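Local coordinates for protein hydrolase, putative (Plasmodium vivax, PDB 2B30) that probably acts as a magnesium-dependent phosphatase of the haloacid dehalogenase superfamily, and carries a calcium ion in its metal site, at residues Val18-Ile27 / Tyr291-Leu299; Leu256-Asn267 / His275-His284. All coordinates share one frame; numbering follows the deposited sequence.

Both contacts lie on the same side of the chain's centre, in the Rossmann-like HAD core, their own centres about 13 Å apart. Interaction 2 adds the last two strands, 261-264 and 278-279, to the parallel part of the core sheet; interaction 1 joins the N-terminal segment to the C-terminal helix 288-297, packed against that sheet. They meet directly: A21 O lies 2.8 Å from K277 NZ, a probable hydrogen bond, and A25 CB lies 3.5 Å from Y261 CZ. Interaction 2 is nearer the metal site of D33, D35 and D248, the side chain of V265 being about 8 Å from the calcium ion, whereas in interaction 1 that of L292 is about 14 Å from it.

Interaction 1. Residues Val18-Ile27 / Tyr291-Leu299; sequences VEEALKGADI and YLLKKVFDL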
ATOM      1  N   VAL A  18      16.914  -9.680  17.550  1.00 58.72           N
ATOM      2  CA  VAL A  18      16.103 -10.473  16.646  1.00 57.01           C
ATOM      3  C   VAL A  18      15.120 -11.302  17.436  1.00 57.29           C
ATOM      4  O   VAL A  18      13.912 -11.247  17.193  1.00 59.41           O
ATOM      5  CB  VAL A  18      16.975 -11.411  15.786  1.00 56.65           C
ATOM      6  CG1 VAL A  18      16.110 -12.379  14.972  1.00 55.27           C
ATOM      7  CG2 VAL A  18      17.892 -10.597  14.872  1.00 56.54           C
ATOM      8  N   GLU A  19      15.634 -12.079  18.380  1.00 55.78           N
ATOM      9  CA  GLU A  19      14.755 -12.904  19.192  1.00 55.57           C
ATOM     10  C   GLU A  19      13.897 -12.029  20.115  1.00 53.94           C
ATOM     11  O   GLU A  19      12.795 -12.421  20.493  1.00 53.57           O
ATOM     12  CB  GLU A  19      15.522 -14.006  19.931  1.00 54.21           C
ATOM     13  CG  GLU A  19      16.667 -13.556  20.811  1.00 56.31           C
ATOM     14  CD  GLU A  19      17.532 -14.727  21.270  1.00 58.95           C
ATOM     15  OE1 GLU A  19      17.778 -15.656  20.463  1.00 62.29           O
ATOM     16  OE2 GLU A  19      17.969 -14.722  22.439  1.00 61.66           O
ATOM     17  N   GLU A  20      14.383 -10.833  20.437  1.00 53.22           N
ATOM     18  CA  GLU A  20      13.569  -9.841  21.127  1.00 51.81           C
ATOM     19  C   GLU A  20      12.428  -9.401  20.207  1.00 51.59           C
ATOM     20  O   GLU A  20      11.255  -9.466  20.577  1.00 51.41           O
ATOM     21  CB  GLU A  20      14.423  -8.641  21.546  1.00 50.92           C
ATOM     22  N   ALA A  21      12.782  -8.995  18.990  1.00 50.68           N
ATOM     23  CA  ALA A  21      11.800  -8.571  17.981  1.00 50.79           C
ATOM     24  C   ALA A  21      10.703  -9.607  17.648  1.00 50.72           C
ATOM     25  O   ALA A  21       9.677  -9.250  17.055  1.00 52.84           O
ATOM     26  CB  ALA A  21      12.526  -8.151  16.697  1.00 50.37           C
ATOM     27  N   LEU A  22      10.930 -10.871  18.016  1.00 49.22           N
ATOM     28  CA  LEU A  22      10.000 -11.973  17.743  1.00 47.20           C
ATOM     29  C   LEU A  22       9.213 -12.428  18.978  1.00 47.60           C
ATOM     30  O   LEU A  22       8.434 -13.388  18.894  1.00 46.17           O
ATOM     31  CB  LEU A  22      10.782 -13.178  17.199  1.00 45.90           C
ATOM     32  CG  LEU A  22      11.467 -13.046  15.835  1.00 45.14           C
ATOM     33  CD1 LEU A  22      12.470 -14.165  15.621  1.00 44.00           C
ATOM     34  CD2 LEU A  22      10.442 -13.045  14.717  1.00 44.25           C
ATOM     35  N   LYS A  23       9.420 -11.762  20.119  1.00 47.76           N
ATOM     36  CA  LYS A  23       8.863 -12.224  21.394  1.00 46.88           C
ATOM     37  C   LYS A  23       7.378 -12.599  21.265  1.00 48.03           C
ATOM     38  O   LYS A  23       6.546 -11.730  21.015  1.00 48.29           O
ATOM     39  N   GLY A  24       7.058 -13.890  21.405  1.00 48.00           N
ATOM     40  CA  GLY A  24       5.660 -14.364  21.404  1.00 48.60           C
ATOM     41  C   GLY A  24       4.916 -14.336  20.065  1.00 48.47           C
ATOM     42  O   GLY A  24       3.685 -14.247  20.030  1.00 46.32           O
ATOM     43  N   ALA A  25       5.663 -14.422  18.966  1.00 47.43           N
ATOM     44  CA  ALA A  25       5.092 -14.398  17.627  1.00 45.38           C
ATOM     45  C   ALA A  25       4.495 -15.753  17.286  1.00 45.00           C
ATOM     46  O   ALA A  25       5.165 -16.772  17.413  1.00 44.84           O
ATOM     47  CB  ALA A  25       6.169 -14.050  16.611  1.00 45.39           C
ATOM     48  N   ASP A  26       3.244 -15.751  16.831  1.00 45.91           N
ATOM     49  CA  ASP A  26       2.561 -16.963  16.364  1.00 46.45           C
ATOM     50  C   ASP A  26       2.604 -17.044  14.836  1.00 45.75           C
ATOM     51  O   ASP A  26       1.570 -17.028  14.171  1.00 49.60           O
ATOM     52  CB  ASP A  26       1.110 -16.953  16.857  1.00 48.84           C
ATOM     53  CG  ASP A  26       0.352 -18.216  16.496  1.00 49.24           C
ATOM     54  OD1 ASP A  26       0.911 -19.313  16.668  1.00 50.15           O
ATOM     55  OD2 ASP A  26      -0.805 -18.106  16.035  1.00 52.77           O
ATOM     56  N   ILE A  27       3.806 -17.143  14.286  1.00 44.41           N
ATOM     57  CA  ILE A  27       4.011 -17.093  12.843  1.00 44.59           C
ATOM     58  C   ILE A  27       3.504 -18.341  12.128  1.00 44.29           C
ATOM     59  O   ILE A  27       3.831 -19.465  12.514  1.00 43.43           O
ATOM     60  CB  ILE A  27       5.510 -16.887  12.501  1.00 45.47           C
ATOM     61  CG1 ILE A  27       5.956 -15.487  12.927  1.00 46.64           C
ATOM     62  CG2 ILE A  27       5.783 -17.086  10.998  1.00 46.35           C
ATOM     63  CD1 ILE A  27       7.457 -15.366  13.123  1.00 48.71           C
ATOM     64  N   TYR A 291      19.469 -18.080   9.167  1.00 41.02           N
ATOM     65  CA  TYR A 291      19.622 -17.458  10.488  1.00 40.98           C
ATOM     66  C   TYR A 291      18.295 -17.048  11.121  1.00 40.30           C
ATOM     67  O   TYR A 291      18.053 -17.321  12.294  1.00 40.95           O
ATOM     68  CB  TYR A 291      20.533 -16.230  10.387  1.00 42.49           C
ATOM     69  CG  TYR A 291      20.655 -15.430  11.671  1.00 44.00           C
ATOM     70  CD1 TYR A 291      21.551 -15.813  12.669  1.00 42.80           C
ATOM     71  CD2 TYR A 291      19.887 -14.284  11.881  1.00 44.27           C
ATOM     72  CE1 TYR A 291      21.669 -15.085  13.844  1.00 42.82           C
ATOM     73  CE2 TYR A 291      20.006 -13.546  13.051  1.00 44.60           C
ATOM     74  CZ  TYR A 291      20.895 -13.957  14.033  1.00 44.65           C
ATOM     75  OH  TYR A 291      21.018 -13.246  15.205  1.00 43.31           O
ATOM     76  N   LEU A 292      17.443 -16.388  10.342  1.00 38.12           N
ATOM     77  CA  LEU A 292      16.165 -15.905  10.846  1.00 36.52           C
ATOM     78  C   LEU A 292      15.190 -17.053  11.092  1.00 36.71           C
ATOM     79  O   LEU A 292      14.546 -17.100  12.136  1.00 37.84           O
ATOM     80  CB  LEU A 292      15.572 -14.881   9.877  1.00 36.43           C
ATOM     81  CG  LEU A 292      14.216 -14.231  10.166  1.00 36.71           C
ATOM     82  CD1 LEU A 292      14.106 -13.737  11.591  1.00 38.72           C
ATOM     83  CD2 LEU A 292      13.991 -13.086   9.195  1.00 37.03           C
ATOM     84  N   LEU A 293      15.090 -17.989  10.154  1.00 36.60           N
ATOM     85  CA  LEU A 293      14.147 -19.106  10.305  1.00 38.04           C
ATOM     86  C   LEU A 293      14.478 -19.969  11.531  1.00 39.50           C
ATOM     87  O   LEU A 293      13.565 -20.456  12.212  1.00 39.28           O
ATOM     88  CB  LEU A 293      14.097 -19.982   9.042  1.00 38.29           C
ATOM     89  CG  LEU A 293      13.700 -19.351   7.700  1.00 39.23           C
ATOM     90  CD1 LEU A 293      13.166 -20.419   6.753  1.00 39.18           C
ATOM     91  CD2 LEU A 293      12.674 -18.237   7.863  1.00 39.07           C
ATOM     92  N   LYS A 294      15.772 -20.148  11.813  1.00 39.20           N
ATOM     93  CA  LYS A 294      16.206 -20.880  13.004  1.00 39.16           C
ATOM     94  C   LYS A 294      15.668 -20.209  14.277  1.00 38.08           C
ATOM     95  O   LYS A 294      15.171 -20.883  15.184  1.00 37.47           O
ATOM     96  CB  LYS A 294      17.740 -20.997  13.051  1.00 38.32           C
ATOM     97  N   LYS A 295      15.738 -18.885  14.328  1.00 37.00           N
ATOM     98  CA  LYS A 295      15.227 -18.150  15.490  1.00 39.97           C
ATOM     99  C   LYS A 295      13.696 -18.172  15.566  1.00 41.51           C
ATOM    100  O   LYS A 295      13.120 -18.119  16.661  1.00 39.93           O
ATOM    101  CB  LYS A 295      15.768 -16.713  15.515  1.00 40.02           C
ATOM    102  CG  LYS A 295      17.300 -16.657  15.613  1.00 40.35           C
ATOM    103  CD  LYS A 295      17.792 -15.632  16.627  1.00 44.46           C
ATOM    104  CE  LYS A 295      19.272 -15.821  16.981  1.00 45.74           C
ATOM    105  NZ  LYS A 295      19.541 -17.011  17.858  1.00 45.15           N
ATOM    106  N   VAL A 296      13.043 -18.269  14.407  1.00 44.11           N
ATOM    107  CA  VAL A 296      11.592 -18.443  14.361  1.00 45.38           C
ATOM    108  C   VAL A 296      11.206 -19.846  14.812  1.00 44.71           C
ATOM    109  O   VAL A 296      10.220 -20.002  15.538  1.00 43.62           O
ATOM    110  CB  VAL A 296      11.005 -18.163  12.955  1.00 46.48           C
ATOM    111  CG1 VAL A 296       9.509 -18.497  12.906  1.00 46.31           C
ATOM    112  CG2 VAL A 296      11.214 -16.707  12.575  1.00 47.08           C
ATOM    113  N   PHE A 297      11.981 -20.853  14.399  1.00 45.83           N
ATOM    114  CA  PHE A 297      11.673 -22.253  14.735  1.00 47.34           C
ATOM    115  C   PHE A 297      11.672 -22.514  16.232  1.00 50.32           C
ATOM    116  O   PHE A 297      10.783 -23.196  16.733  1.00 53.16           O
ATOM    117  CB  PHE A 297      12.648 -23.242  14.068  1.00 47.06           C
ATOM    118  CG  PHE A 297      12.549 -23.295  12.564  1.00 45.89           C
ATOM    119  CD1 PHE A 297      11.335 -23.139  11.910  1.00 44.54           C
ATOM    120  CD2 PHE A 297      13.678 -23.516  11.803  1.00 47.38           C
ATOM    121  CE1 PHE A 297      11.265 -23.177  10.535  1.00 45.61           C
ATOM    122  CE2 PHE A 297      13.606 -23.570  10.421  1.00 46.86           C
ATOM    123  CZ  PHE A 297      12.402 -23.399   9.790  1.00 45.50           C
ATOM    124  N   ASP A 298      12.653 -21.976  16.951  1.00 53.05           N
ATOM    125  CA  ASP A 298      12.751 -22.263  18.384  1.00 55.79           C
ATOM    126  C   ASP A 298      11.862 -21.380  19.266  1.00 54.45           C
ATOM    127  O   ASP A 298      11.902 -21.502  20.490  1.00 57.07           O
ATOM    128  CB  ASP A 298      14.213 -22.291  18.869  1.00 58.67           C
ATOM    129  CG  ASP A 298      14.952 -21.018  18.581  1.00 62.91           C
ATOM    130  OD1 ASP A 298      14.338 -19.936  18.717  1.00 68.43           O
ATOM    131  OD2 ASP A 298      16.148 -21.109  18.220  1.00 64.84           O
ATOM    132  N   LEU A 299      11.044 -20.521  18.661  1.00 52.73           N
ATOM    133  CA  LEU A 299       9.866 -20.005  19.357  1.00 50.62           C
ATOM    134  C   LEU A 299       8.938 -21.171  19.732  1.00 50.82           C
ATOM    135  O   LEU A 299       8.344 -21.158  20.797  1.00 53.25           O
ATOM    136  CB  LEU A 299       9.079 -19.021  18.490  1.00 50.04           C
ATOM    137  CG  LEU A 299       9.671 -17.675  18.083  1.00 48.95           C
ATOM    138  CD1 LEU A 299       8.811 -17.045  16.987  1.00 45.41           C
ATOM    139  CD2 LEU A 299       9.782 -16.741  19.272  1.00 48.39           C
TER
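Helix 288-297, the last of the HAD core, is met along one flank by the N-terminal segment 18-27, a short, loosely hydrogen-bonded helical turn followed by a type II beta turn from L22 to A25. The contact is mainly aliphatic. V18 straddles two helix turns: CG1, anti to the backbone N (chi1 172°), comes within 4.0 Å of K295 CD and also meets L292, while CG2 reaches the edge of the Y291 ring, near its plane. A beta-branched residue suits this place because its two methyls serve different neighbours. L22 turns CD1 to V296 CG2 at 4.2 Å, the two side chains crossing at about a right angle. Further along, I27 CD1 reaches V296 CG1 at 3.7 Å, so that V296 takes a methyl from each of two residues. Just past the helix's C-terminal end, L299 forks against the turn: CD1 packs 4.0 Å from A25 CB, and CD2 lies 3.6 Å from L22 O. G24, at the third position of the turn, has positive phi (72°), which a residue without a side chain adopts easily. At the solvent-facing border, E19 OE1 and K295 NZ form a salt bridge of 3.4 Å, long enough that its hydrogen bond is weak; the lysine chain, kinked at its second and fourth torsions, lays its CD against V18. L22 and L292 also touch F263, while I27 and V296 touch L244. Helix 288-297 thus packs through an aliphatic layer, widened by segment 18-27, on parallel strands of the core sheet, as in the Rossmann-like fold of HAD hydrolases.

Interaction 2. Residues Leu256-Asn267 / His275-His284; sequences LSNFKYSFAVAN and HAKCVLPVSH
S262 OG is gripped twice: it donates to L256 O at 2.7 Å, in the carbonyl plane and on a lone pair, and accepts K277 N at 3.0 Å. The small hydroxyl, set between backbone N and carbonyl carbon (chi1 67°), thus ties the end of helix 253-257 to the residue that leads into the last strand. K277 N also donates to S262 O, from above the carbonyl plane. Parallel pairing follows, with A264 N bonded to C278 O and L280 N to A264 O at 2.7 Å, the latter nearly straight (171°). F263 turns its ring to C278, F263 CE1 lying 3.6 Å from C278 CB and the sulfur oblique to the ring, while on the other face A264 CB meets A276 CB at 3.8 Å, where small methyls allow close approach. Beyond the strands, N267 OD1 accepts H284 N at 2.8 Å; its ND2 sits over one face of the H284 ring and donates to G36 O. Strands 261-264 and 278-279, with helix 270-275 between them, make a beta-alpha-beta unit at the sheet edge: strand 243-247 pairs with the inner strand, F263 packs on L292 of helix 288-297, and K203 of the second subunit bonds A276 O.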
ATOM      1  N   LEU A 256       7.747  -4.575   4.187  1.00 37.85           N
ATOM      2  CA  LEU A 256       8.524  -4.414   5.420  1.00 38.09           C
ATOM      3  C   LEU A 256       7.868  -3.403   6.380  1.00 40.27           C
ATOM      4  O   LEU A 256       7.946  -3.557   7.604  1.00 41.20           O
ATOM      5  CB  LEU A 256       9.958  -3.993   5.097  1.00 37.57           C
ATOM      6  CG  LEU A 256      10.764  -5.011   4.281  1.00 38.31           C
ATOM      7  CD1 LEU A 256      12.045  -4.393   3.716  1.00 35.44           C
ATOM      8  CD2 LEU A 256      11.075  -6.237   5.115  1.00 38.18           C
ATOM      9  N   SER A 257       7.218  -2.379   5.824  1.00 40.97           N
ATOM     10  CA  SER A 257       6.549  -1.349   6.633  1.00 40.28           C
ATOM     11  C   SER A 257       5.255  -1.833   7.271  1.00 38.76           C
ATOM     12  O   SER A 257       5.009  -1.560   8.442  1.00 39.16           O
ATOM     13  CB  SER A 257       6.240  -0.113   5.786  1.00 40.55           C
ATOM     14  OG  SER A 257       7.430   0.552   5.403  1.00 43.71           O
ATOM     15  N   ASN A 258       4.429  -2.542   6.504  1.00 37.36           N
ATOM     16  CA  ASN A 258       3.082  -2.910   6.956  1.00 37.04           C
ATOM     17  C   ASN A 258       2.981  -4.221   7.739  1.00 36.12           C
ATOM     18  O   ASN A 258       1.903  -4.588   8.206  1.00 36.84           O
ATOM     19  CB  ASN A 258       2.113  -2.930   5.775  1.00 37.79           C
ATOM     20  CG  ASN A 258       1.995  -1.580   5.103  1.00 38.24           C
ATOM     21  OD1 ASN A 258       2.838  -1.218   4.305  1.00 45.21           O
ATOM     22  ND2 ASN A 258       0.952  -0.834   5.422  1.00 41.78           N
ATOM     23  N   PHE A 259       4.094  -4.924   7.898  1.00 34.60           N
ATOM     24  CA  PHE A 259       4.098  -6.126   8.702  1.00 32.97           C
ATOM     25  C   PHE A 259       4.900  -5.920   9.982  1.00 35.59           C
ATOM     26  O   PHE A 259       5.758  -5.032  10.053  1.00 34.43           O
ATOM     27  CB  PHE A 259       4.604  -7.293   7.875  1.00 31.82           C
ATOM     28  CG  PHE A 259       3.596  -7.787   6.881  1.00 32.85           C
ATOM     29  CD1 PHE A 259       2.404  -8.370   7.316  1.00 32.08           C
ATOM     30  CD2 PHE A 259       3.818  -7.668   5.515  1.00 32.99           C
ATOM     31  CE1 PHE A 259       1.448  -8.822   6.407  1.00 28.72           C
ATOM     32  CE2 PHE A 259       2.864  -8.110   4.600  1.00 32.56           C
ATOM     33  CZ  PHE A 259       1.677  -8.687   5.052  1.00 30.59           C
ATOM     34  N   LYS A 260       4.578  -6.717  11.003  1.00 37.20           N
ATOM     35  CA  LYS A 260       5.134  -6.542  12.344  1.00 38.25           C
ATOM     36  C   LYS A 260       6.454  -7.258  12.479  1.00 37.14           C
ATOM     37  O   LYS A 260       7.408  -6.695  12.996  1.00 40.83           O
ATOM     38  CB  LYS A 260       4.173  -7.065  13.425  1.00 39.36           C
ATOM     39  CG  LYS A 260       4.650  -6.796  14.869  1.00 40.24           C
ATOM     40  CD  LYS A 260       3.836  -7.563  15.894  1.00 39.91           C
ATOM     41  CE  LYS A 260       2.507  -6.927  16.144  1.00 39.43           C
ATOM     42  NZ  LYS A 260       1.553  -7.829  16.842  1.00 37.93           N
ATOM     43  N   TYR A 261       6.501  -8.509  12.042  1.00 34.76           N
ATOM     44  CA  TYR A 261       7.728  -9.285  12.130  1.00 34.06           C
ATOM     45  C   TYR A 261       8.472  -9.181  10.811  1.00 32.46           C
ATOM     46  O   TYR A 261       8.609 -10.168  10.083  1.00 29.25           O
ATOM     47  CB  TYR A 261       7.428 -10.732  12.536  1.00 32.79           C
ATOM     48  CG  TYR A 261       6.654 -10.756  13.824  1.00 32.74           C
ATOM     49  CD1 TYR A 261       7.244 -10.359  15.015  1.00 35.59           C
ATOM     50  CD2 TYR A 261       5.317 -11.110  13.847  1.00 32.14           C
ATOM     51  CE1 TYR A 261       6.524 -10.337  16.199  1.00 33.71           C
ATOM     52  CE2 TYR A 261       4.596 -11.098  15.023  1.00 30.29           C
ATOM     53  CZ  TYR A 261       5.194 -10.710  16.190  1.00 32.40           C
ATOM     54  OH  TYR A 261       4.443 -10.698  17.348  1.00 35.87           O
ATOM     55  N   SER A 262       8.945  -7.963  10.528  1.00 30.41           N
ATOM     56  CA  SER A 262       9.616  -7.653   9.274  1.00 31.17           C
ATOM     57  C   SER A 262      11.090  -7.437   9.522  1.00 33.40           C
ATOM     58  O   SER A 262      11.495  -6.721  10.453  1.00 34.14           O
ATOM     59  CB  SER A 262       9.003  -6.420   8.594  1.00 31.39           C
ATOM     60  OG  SER A 262       9.229  -5.230   9.331  1.00 29.93           O
ATOM     61  N   PHE A 263      11.897  -8.060   8.677  1.00 35.49           N
ATOM     62  CA  PHE A 263      13.330  -8.084   8.883  1.00 36.62           C
ATOM     63  C   PHE A 263      14.072  -7.700   7.621  1.00 36.46           C
ATOM     64  O   PHE A 263      13.767  -8.209   6.543  1.00 33.76           O
ATOM     65  CB  PHE A 263      13.739  -9.477   9.351  1.00 38.10           C
ATOM     66  CG  PHE A 263      13.227  -9.814  10.718  1.00 39.21           C
ATOM     67  CD1 PHE A 263      13.963  -9.490  11.847  1.00 41.23           C
ATOM     68  CD2 PHE A 263      11.997 -10.422  10.881  1.00 39.56           C
ATOM     69  CE1 PHE A 263      13.480  -9.786  13.117  1.00 39.99           C
ATOM     70  CE2 PHE A 263      11.514 -10.717  12.142  1.00 38.68           C
ATOM     71  CZ  PHE A 263      12.258 -10.393  13.262  1.00 38.63           C
ATOM     72  N   ALA A 264      15.038  -6.792   7.757  1.00 36.67           N
ATOM     73  CA  ALA A 264      15.915  -6.431   6.638  1.00 36.25           C
ATOM     74  C   ALA A 264      17.284  -7.067   6.819  1.00 35.59           C
ATOM     75  O   ALA A 264      17.866  -7.005   7.893  1.00 36.96           O
ATOM     76  CB  ALA A 264      16.044  -4.937   6.517  1.00 36.79           C
ATOM     77  N   VAL A 265      17.792  -7.693   5.764  1.00 36.89           N
ATOM     78  CA  VAL A 265      19.133  -8.278   5.805  1.00 37.17           C
ATOM     79  C   VAL A 265      20.185  -7.197   6.051  1.00 38.02           C
ATOM     80  O   VAL A 265      19.969  -6.023   5.746  1.00 32.84           O
ATOM     81  CB  VAL A 265      19.486  -9.047   4.501  1.00 37.07           C
ATOM     82  CG1 VAL A 265      18.886 -10.437   4.507  1.00 38.25           C
ATOM     83  CG2 VAL A 265      19.040  -8.275   3.257  1.00 38.79           C
ATOM     84  N   ALA A 266      21.321  -7.613   6.605  1.00 41.48           N
ATOM     85  CA  ALA A 266      22.469  -6.725   6.839  1.00 41.85           C
ATOM     86  C   ALA A 266      22.856  -5.937   5.592  1.00 43.04           C
ATOM     87  O   ALA A 266      23.244  -4.763   5.684  1.00 45.08           O
ATOM     88  CB  ALA A 266      23.651  -7.532   7.310  1.00 42.50           C
ATOM     89  N   ASN A 267      22.750  -6.581   4.429  1.00 41.78           N
ATOM     90  CA  ASN A 267      23.054  -5.921   3.153  1.00 42.48           C
ATOM     91  C   ASN A 267      21.901  -5.106   2.550  1.00 43.63           C
ATOM     92  O   ASN A 267      21.988  -4.656   1.414  1.00 44.22           O
ATOM     93  CB  ASN A 267      23.556  -6.940   2.125  1.00 42.28           C
ATOM     94  CG  ASN A 267      22.643  -8.141   1.987  1.00 41.07           C
ATOM     95  OD1 ASN A 267      22.598  -9.005   2.861  1.00 43.73           O
ATOM     96  ND2 ASN A 267      21.939  -8.221   0.872  1.00 43.81           N
ATOM     97  N   HIS A 275      12.556   0.875   7.290  1.00 32.52           N
ATOM     98  CA  HIS A 275      11.128   0.566   7.187  1.00 33.90           C
ATOM     99  C   HIS A 275      10.786  -0.764   7.861  1.00 36.08           C
ATOM    100  O   HIS A 275       9.654  -0.972   8.323  1.00 36.29           O
ATOM    101  CB  HIS A 275      10.668   0.609   5.727  1.00 34.55           C
ATOM    102  CG  HIS A 275      10.397   1.995   5.233  1.00 34.07           C
ATOM    103  ND1 HIS A 275       9.193   2.631   5.441  1.00 36.05           N
ATOM    104  CD2 HIS A 275      11.179   2.878   4.569  1.00 34.52           C
ATOM    105  CE1 HIS A 275       9.248   3.849   4.930  1.00 37.41           C
ATOM    106  NE2 HIS A 275      10.440   4.022   4.392  1.00 34.31           N
ATOM    107  N   ALA A 276      11.779  -1.646   7.933  1.00 37.25           N
ATOM    108  CA  ALA A 276      11.655  -2.911   8.645  1.00 37.80           C
ATOM    109  C   ALA A 276      11.689  -2.682  10.148  1.00 36.95           C
ATOM    110  O   ALA A 276      12.080  -1.619  10.600  1.00 38.50           O
ATOM    111  CB  ALA A 276      12.776  -3.856   8.232  1.00 38.50           C
ATOM    112  N   LYS A 277      11.276  -3.683  10.915  1.00 38.65           N
ATOM    113  CA  LYS A 277      11.282  -3.588  12.378  1.00 41.63           C
ATOM    114  C   LYS A 277      12.701  -3.737  12.886  1.00 43.45           C
ATOM    115  O   LYS A 277      13.121  -3.070  13.839  1.00 42.46           O
ATOM    116  CB  LYS A 277      10.429  -4.694  13.001  1.00 41.25           C
ATOM    117  CG  LYS A 277      10.064  -4.477  14.471  1.00 43.26           C
ATOM    118  CD  LYS A 277       9.684  -5.801  15.141  1.00 45.38           C
ATOM    119  CE  LYS A 277       8.474  -5.681  16.072  1.00 48.41           C
ATOM    120  NZ  LYS A 277       8.099  -7.015  16.672  1.00 49.08           N
ATOM    121  N   CYS A 278      13.440  -4.620  12.223  1.00 43.51           N
ATOM    122  CA  CYS A 278      14.688  -5.089  12.747  1.00 41.61           C
ATOM    123  C   CYS A 278      15.648  -5.460  11.626  1.00 40.97           C
ATOM    124  O   CYS A 278      15.280  -6.171  10.690  1.00 43.00           O
ATOM    125  CB  CYS A 278      14.386  -6.294  13.618  1.00 42.97           C
ATOM    126  SG  CYS A 278      15.775  -6.933  14.495  1.00 42.98           S
ATOM    127  N   VAL A 279      16.876  -4.957  11.724  1.00 38.91           N
ATOM    128  CA  VAL A 279      17.930  -5.268  10.773  1.00 36.38           C
ATOM    129  C   VAL A 279      18.658  -6.504  11.276  1.00 35.42           C
ATOM    130  O   VAL A 279      19.067  -6.557  12.442  1.00 36.31           O
ATOM    131  CB  VAL A 279      18.951  -4.112  10.653  1.00 36.49           C
ATOM    132  CG1 VAL A 279      20.033  -4.452   9.599  1.00 38.21           C
ATOM    133  CG2 VAL A 279      18.255  -2.804  10.319  1.00 32.83           C
ATOM    134  N   LEU A 280      18.840  -7.490  10.412  1.00 34.04           N
ATOM    135  CA  LEU A 280      19.540  -8.703  10.827  1.00 35.50           C
ATOM    136  C   LEU A 280      21.040  -8.423  11.003  1.00 37.37           C
ATOM    137  O   LEU A 280      21.614  -7.597  10.303  1.00 40.04           O
ATOM    138  CB  LEU A 280      19.300  -9.842   9.826  1.00 33.43           C
ATOM    139  CG  LEU A 280      17.862 -10.391   9.753  1.00 31.00           C
ATOM    140  CD1 LEU A 280      17.680 -11.273   8.532  1.00 29.51           C
ATOM    141  CD2 LEU A 280      17.490 -11.173  10.996  1.00 31.52           C
ATOM    142  N   PRO A 281      21.687  -9.105  11.952  1.00 40.33           N
ATOM    143  CA  PRO A 281      23.124  -8.916  12.106  1.00 40.59           C
ATOM    144  C   PRO A 281      23.930  -9.657  11.043  1.00 43.30           C
ATOM    145  O   PRO A 281      25.154  -9.560  11.019  1.00 44.81           O
ATOM    146  CB  PRO A 281      23.395  -9.522  13.481  1.00 39.26           C
ATOM    147  CG  PRO A 281      22.402 -10.597  13.604  1.00 37.93           C
ATOM    148  CD  PRO A 281      21.159 -10.075  12.931  1.00 41.51           C
ATOM    149  N   VAL A 282      23.248 -10.388  10.168  1.00 44.45           N
ATOM    150  CA  VAL A 282      23.915 -11.254   9.223  1.00 45.39           C
ATOM    151  C   VAL A 282      23.413 -10.918   7.809  1.00 45.29           C
ATOM    152  O   VAL A 282      22.285 -10.454   7.636  1.00 46.50           O
ATOM    153  CB  VAL A 282      23.684 -12.732   9.653  1.00 47.02           C
ATOM    154  CG1 VAL A 282      22.296 -13.218   9.248  1.00 49.11           C
ATOM    155  CG2 VAL A 282      24.753 -13.646   9.111  1.00 48.13           C
ATOM    156  N   SER A 283      24.269 -11.105   6.808  1.00 44.66           N
ATOM    157  CA  SER A 283      23.937 -10.727   5.432  1.00 44.27           C
ATOM    158  C   SER A 283      23.475 -11.939   4.623  1.00 44.03           C
ATOM    159  O   SER A 283      23.572 -13.088   5.079  1.00 42.43           O
ATOM    160  CB  SER A 283      25.134 -10.056   4.759  1.00 43.30           C
ATOM    161  OG  SER A 283      26.243 -10.921   4.743  1.00 44.70           O
ATOM    162  N   HIS A 284      22.960 -11.678   3.425  1.00 43.04           N
ATOM    163  CA  HIS A 284      22.391 -12.744   2.610  1.00 43.72           C
ATOM    164  C   HIS A 284      23.386 -13.852   2.268  1.00 46.03           C
ATOM    165  O   HIS A 284      23.018 -15.026   2.307  1.00 45.85           O
ATOM    166  CB  HIS A 284      21.699 -12.201   1.359  1.00 41.91           C
ATOM    167  CG  HIS A 284      22.618 -11.549   0.378  1.00 43.03           C
ATOM    168  ND1 HIS A 284      23.727 -10.822   0.755  1.00 45.03           N
ATOM    169  CD2 HIS A 284      22.568 -11.485  -0.972  1.00 41.78           C
ATOM    170  CE1 HIS A 284      24.331 -10.354  -0.322  1.00 41.90           C
ATOM    171  NE2 HIS A 284      23.647 -10.743  -1.384  1.00 43.31           N
TER